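Local coordinates for protein 3-hydroxy-3-methylglutaryl-CoA lyase (Acinetobacter baumannii, PDB 6NDS) that belongs to the HMGL-like family of TIM-barrel enzymes and binds a zinc ion and coenzyme A, at residues 73-77 against 78-82; 200-203 against 204-207. All blocks are in the same frame, centred on the assembly; numbering follows the deposited sequence.

Two C-terminal helix ends of one TIM barrel illustrate how a chain leaves an outer helix and turns back toward the barrel wall. Interaction 1 comes first along the chain, where helix 71-77 gives way to the loop before strand 85-90; interaction 2 follows where helix 193-203 runs into the loop before strand 212-216. Their centres lie 34 Å apart on opposite sides of the chain's centre, and their nearest atoms stay about 22 Å from each other, so they do not touch. What they share is the eight-stranded parallel sheet: each joins a helix to the next strand, one exit by an extended segment, the other by further turns.

Interaction 1 of 2, residues 73-77 against 78-82; sequences EVFTG and ITRHK. With EDO (1,2-ethanediol), chain G.
Helix 71-77 closes with Ile78 N donating to Val74 O (3.1 Å), after which the backbone of Ile78 swings out of helical geometry and residues 78-80 run extended. This is the exit of a TIM-barrel helix toward the next strand, 85-90. Val74 and Ile78 lie one turn apart and slant across each other, Val74 CG1 meeting Ile78 CG2 at 4.2 Å. Ile78 places CG1 between its own N and carbonyl carbon (chi1 54°), which brings that atom to 3.7 Å from Phe75 O; both aliphatic side chains also rest on Ile43 of helix 36-46. Arg80 folds back at chi2 (-63°) to reach the last helical turn. Its NH2 gives Phe75 O a nearly straight bond of 3.0 Å, entering from above the carbonyl plane, while the oxygen lies within the guanidinium plane. The same NH2 stands at the edge of the Phe75 ring, whose plane is turned 78° from the guanidinium; NH1 bonds to Asn103 O. A 1,2-ethanediol, probably from the crystallisation liquor, donates from O1 to Thr76 O at 2.9 Å and only weakly from O2 to Ile78 O. A water donates to Gly77 O at 2.7 Å and hydrogen-bonds Thr79 OG1.

Interaction 2 of 2, residues 200-203 against 204-207; sequences VSHV and LSLI
The C-terminal end of helix 193-203 runs on through turns in residues 204-207, where Leu204 N still makes the regular helical bond to Val200 O at 2.9 Å. One turn apart, Val200 and Leu204 lie side by side and point the same way, with Val200 CG1 against Leu204 CD1 at 3.7 Å. Beyond them, three-residue bonds join the four-residue kind. His202 O accepts twice from Ser205: from its N, well above the carbonyl plane, and from its OG, in that plane and at a short 2.6 Å. The hydroxyl can reach back because Ser205 OG sits between its own N and carbonyl carbon (chi1 78°); this also sets it over one face of the His202 ring, which meets the ring of Phe168. In this TIM barrel the turn leads toward strand 212-216, and Leu212 of that strand receives Val200, Leu204 and Ile207. Val203 O is likewise gripped by two donors, Leu206 N at 2.8 Å from above the carbonyl plane and Ile207 N at 3.0 Å nearly in line with the C=O bond. Val203 and Ile207 form a second pair of parallel neighbours, their CG1 atoms 3.9 Å apart. Val203 reaches Leu184 of strand 182-186 and Phe168 of helix 164-176, whereas Ile207 touches Ile182 and Leu175 of the same two elements.

Interaction 1 of 2, residues 73-77 against 78-82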
loop_
_atom_site.group_PDB
_atom_site.type_symbol
_atom_site.label_atom_id
_atom_site.label_comp_id
_atom_site.label_asym_id
_atom_site.label_seq_id
_atom_site.Cartn_x
_atom_site.Cartn_y
_atom_site.Cartn_z
ATOM N N GLU A 73 -27.313 -21.143 -6.213
ATOM C CA GLU A 73 -27.696 -21.508 -4.853
ATOM C C GLU A 73 -27.256 -20.447 -3.855
ATOM O O GLU A 73 -27.959 -20.195 -2.872
ATOM C CB GLU A 73 -27.127 -22.883 -4.493
ATOM C CG GLU A 73 -27.499 -23.385 -3.087
ATOM C CD GLU A 73 -29.006 -23.500 -2.851
ATOM O OE1 GLU A 73 -29.775 -23.605 -3.827
ATOM O OE2 GLU A 73 -29.425 -23.494 -1.675
ATOM N N VAL A 74 -26.121 -19.790 -4.105
ATOM C CA VAL A 74 -25.714 -18.702 -3.217
ATOM C C VAL A 74 -26.749 -17.582 -3.241
ATOM O O VAL A 74 -27.193 -17.095 -2.188
ATOM C CB VAL A 74 -24.314 -18.195 -3.594
ATOM C CG1 VAL A 74 -24.002 -16.937 -2.808
ATOM C CG2 VAL A 74 -23.271 -19.284 -3.306
ATOM N N PHE A 75 -27.151 -17.154 -4.443
ATOM C CA PHE A 75 -28.127 -16.074 -4.550
ATOM C C PHE A 75 -29.479 -16.483 -3.992
ATOM O O PHE A 75 -30.204 -15.632 -3.466
ATOM C CB PHE A 75 -28.277 -15.614 -6.004
ATOM C CG PHE A 75 -27.267 -14.567 -6.423
ATOM C CD1 PHE A 75 -27.612 -13.217 -6.459
ATOM C CD2 PHE A 75 -25.977 -14.932 -6.768
ATOM C CE1 PHE A 75 -26.676 -12.252 -6.838
ATOM C CE2 PHE A 75 -25.039 -13.974 -7.154
ATOM C CZ PHE A 75 -25.388 -12.639 -7.188
ATOM N N THR A 76 -29.821 -17.777 -4.089
ATOM C CA THR A 76 -31.062 -18.306 -3.525
ATOM C C THR A 76 -31.046 -18.253 -2.005
ATOM O O THR A 76 -32.071 -17.962 -1.372
ATOM C CB THR A 76 -31.255 -19.757 -3.992
ATOM O OG1 THR A 76 -31.545 -19.774 -5.384
ATOM C CG2 THR A 76 -32.390 -20.459 -3.217
ATOM N N GLY A 77 -29.887 -18.531 -1.409
ATOM C CA GLY A 77 -29.781 -18.825 0.001
ATOM C C GLY A 77 -29.494 -17.652 0.913
ATOM O O GLY A 77 -29.791 -17.734 2.108
ATOM N N ILE A 78 -28.934 -16.558 0.381
ATOM C CA ILE A 78 -28.538 -15.445 1.238
ATOM C C ILE A 78 -29.768 -14.713 1.769
ATOM O O ILE A 78 -30.856 -14.739 1.176
ATOM C CB ILE A 78 -27.606 -14.471 0.488
ATOM C CG1 ILE A 78 -28.245 -13.995 -0.823
ATOM C CG2 ILE A 78 -26.237 -15.125 0.244
ATOM C CD1 ILE A 78 -27.455 -12.842 -1.491
ATOM N N THR A 79 -29.593 -14.071 2.918
ATOM C CA THR A 79 -30.603 -13.176 3.465
ATOM C C THR A 79 -30.520 -11.836 2.742
ATOM O O THR A 79 -29.470 -11.186 2.758
ATOM C CB THR A 79 -30.364 -12.988 4.959
ATOM O OG1 THR A 79 -30.412 -14.261 5.605
ATOM C CG2 THR A 79 -31.425 -12.051 5.566
ATOM N N ARG A 80 -31.612 -11.419 2.105
ATOM C CA ARG A 80 -31.621 -10.179 1.329
ATOM C C ARG A 80 -31.935 -9.009 2.257
ATOM O O ARG A 80 -33.045 -8.917 2.788
ATOM C CB ARG A 80 -32.654 -10.247 0.204
ATOM C CG ARG A 80 -32.480 -11.407 -0.778
ATOM C CD ARG A 80 -31.180 -11.296 -1.523
ATOM N NE ARG A 80 -31.072 -12.323 -2.558
ATOM C CZ ARG A 80 -31.240 -12.105 -3.861
ATOM N NH1 ARG A 80 -31.534 -10.892 -4.311
ATOM N NH2 ARG A 80 -31.113 -13.108 -4.720
ATOM N N HIS A 81 -30.968 -8.120 2.455
ATOM C CA HIS A 81 -31.237 -6.854 3.127
ATOM C C HIS A 81 -31.842 -5.890 2.120
ATOM O O HIS A 81 -31.329 -5.760 1.006
ATOM C CB HIS A 81 -29.951 -6.279 3.716
ATOM C CG HIS A 81 -29.417 -7.062 4.874
ATOM N ND1 HIS A 81 -29.073 -6.474 6.073
ATOM C CD2 HIS A 81 -29.175 -8.388 5.019
ATOM C CE1 HIS A 81 -28.637 -7.404 6.906
ATOM N NE2 HIS A 81 -28.696 -8.574 6.291
ATOM N N LYS A 82 -32.930 -5.212 2.506
ATOM C CA LYS A 82 -33.680 -4.422 1.530
ATOM C C LYS A 82 -32.863 -3.272 0.963
ATOM O O LYS A 82 -33.131 -2.814 -0.152
ATOM C CB LYS A 82 -34.958 -3.868 2.150
ATOM C CG LYS A 82 -36.042 -4.891 2.365
ATOM C CD LYS A 82 -37.335 -4.213 2.797
ATOM C CE LYS A 82 -38.395 -5.248 3.115
ATOM N NZ LYS A 82 -37.862 -6.279 4.052
HETATM C C1 EDO G . -33.572 -17.861 2.228
HETATM O O1 EDO G . -33.727 -17.355 0.898
HETATM C C2 EDO G . -32.959 -16.773 3.096
HETATM O O2 EDO G . -33.701 -15.561 2.925
HETATM O O HOH W 1 -31.845 -14.794 -1.319
HETATM O O HOH W 2 -29.404 -16.927 4.689
#

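Interaction 2 of 2, residues 200-203 against 204-207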
loop_
_atom_site.group_PDB
_atom_site.type_symbol
_atom_site.label_atom_id
_atom_site.label_comp_id
_atom_site.label_asym_id
_atom_site.label_seq_id
_atom_site.Cartn_x
_atom_site.Cartn_y
_atom_site.Cartn_z
ATOM N N VAL A 200 -9.925 9.285 -14.854
ATOM C CA VAL A 200 -11.143 9.516 -14.085
ATOM C C VAL A 200 -11.719 10.898 -14.382
ATOM O O VAL A 200 -12.941 11.055 -14.511
ATOM C CB VAL A 200 -10.882 9.323 -12.583
ATOM C CG1 VAL A 200 -12.070 9.827 -11.774
ATOM C CG2 VAL A 200 -10.612 7.844 -12.272
ATOM N N SER A 201 -10.864 11.924 -14.467
ATOM C CA SER A 201 -11.360 13.251 -14.826
ATOM C C SER A 201 -12.108 13.209 -16.145
ATOM O O SER A 201 -13.174 13.819 -16.281
ATOM C CB SER A 201 -10.212 14.261 -14.904
ATOM O OG SER A 201 -9.600 14.419 -13.636
ATOM N N HIS A 202 -11.576 12.482 -17.126
ATOM C CA HIS A 202 -12.227 12.471 -18.430
ATOM C C HIS A 202 -13.542 11.702 -18.379
ATOM O O HIS A 202 -14.550 12.153 -18.936
ATOM C CB HIS A 202 -11.297 11.882 -19.487
ATOM C CG HIS A 202 -11.891 11.866 -20.863
ATOM N ND1 HIS A 202 -11.899 12.973 -21.684
ATOM C CD2 HIS A 202 -12.525 10.886 -21.548
ATOM C CE1 HIS A 202 -12.492 12.669 -22.824
ATOM N NE2 HIS A 202 -12.880 11.409 -22.769
ATOM N N VAL A 203 -13.560 10.550 -17.705
ATOM C CA VAL A 203 -14.795 9.778 -17.661
ATOM C C VAL A 203 -15.867 10.532 -16.883
ATOM O O VAL A 203 -17.051 10.469 -17.233
ATOM C CB VAL A 203 -14.535 8.367 -17.095
ATOM C CG1 VAL A 203 -15.832 7.617 -16.930
ATOM C CG2 VAL A 203 -13.630 7.596 -18.038
ATOM N N LEU A 204 -15.482 11.291 -15.852
ATOM C CA LEU A 204 -16.454 12.120 -15.134
ATOM C C LEU A 204 -16.967 13.308 -15.950
ATOM O O LEU A 204 -17.828 14.043 -15.455
ATOM C CB LEU A 204 -15.858 12.613 -13.812
ATOM C CG LEU A 204 -15.710 11.490 -12.778
ATOM C CD1 LEU A 204 -15.015 11.988 -11.510
ATOM C CD2 LEU A 204 -17.061 10.848 -12.442
ATOM N N SER A 205 -16.468 13.532 -17.166
ATOM C CA SER A 205 -17.137 14.447 -18.082
ATOM C C SER A 205 -18.232 13.755 -18.884
ATOM O O SER A 205 -18.992 14.432 -19.587
ATOM C CB SER A 205 -16.125 15.082 -19.041
ATOM O OG SER A 205 -15.764 14.174 -20.066
ATOM N N LEU A 206 -18.313 12.427 -18.804
ATOM C CA LEU A 206 -19.338 11.618 -19.455
ATOM C C LEU A 206 -20.409 11.134 -18.490
ATOM O O LEU A 206 -21.589 11.095 -18.853
ATOM C CB LEU A 206 -18.705 10.397 -20.132
ATOM C CG LEU A 206 -17.625 10.644 -21.184
ATOM C CD1 LEU A 206 -16.944 9.334 -21.559
ATOM C CD2 LEU A 206 -18.226 11.309 -22.411
ATOM N N ILE A 207 -20.022 10.731 -17.278
ATOM C CA ILE A 207 -20.949 10.228 -16.276
ATOM C C ILE A 207 -20.652 10.917 -14.948
ATOM O O ILE A 207 -19.660 11.633 -14.801
ATOM C CB ILE A 207 -20.881 8.694 -16.121
ATOM C CG1 ILE A 207 -19.488 8.258 -15.660
ATOM C CG2 ILE A 207 -21.265 7.997 -17.440
ATOM C CD1 ILE A 207 -19.364 6.752 -15.445
#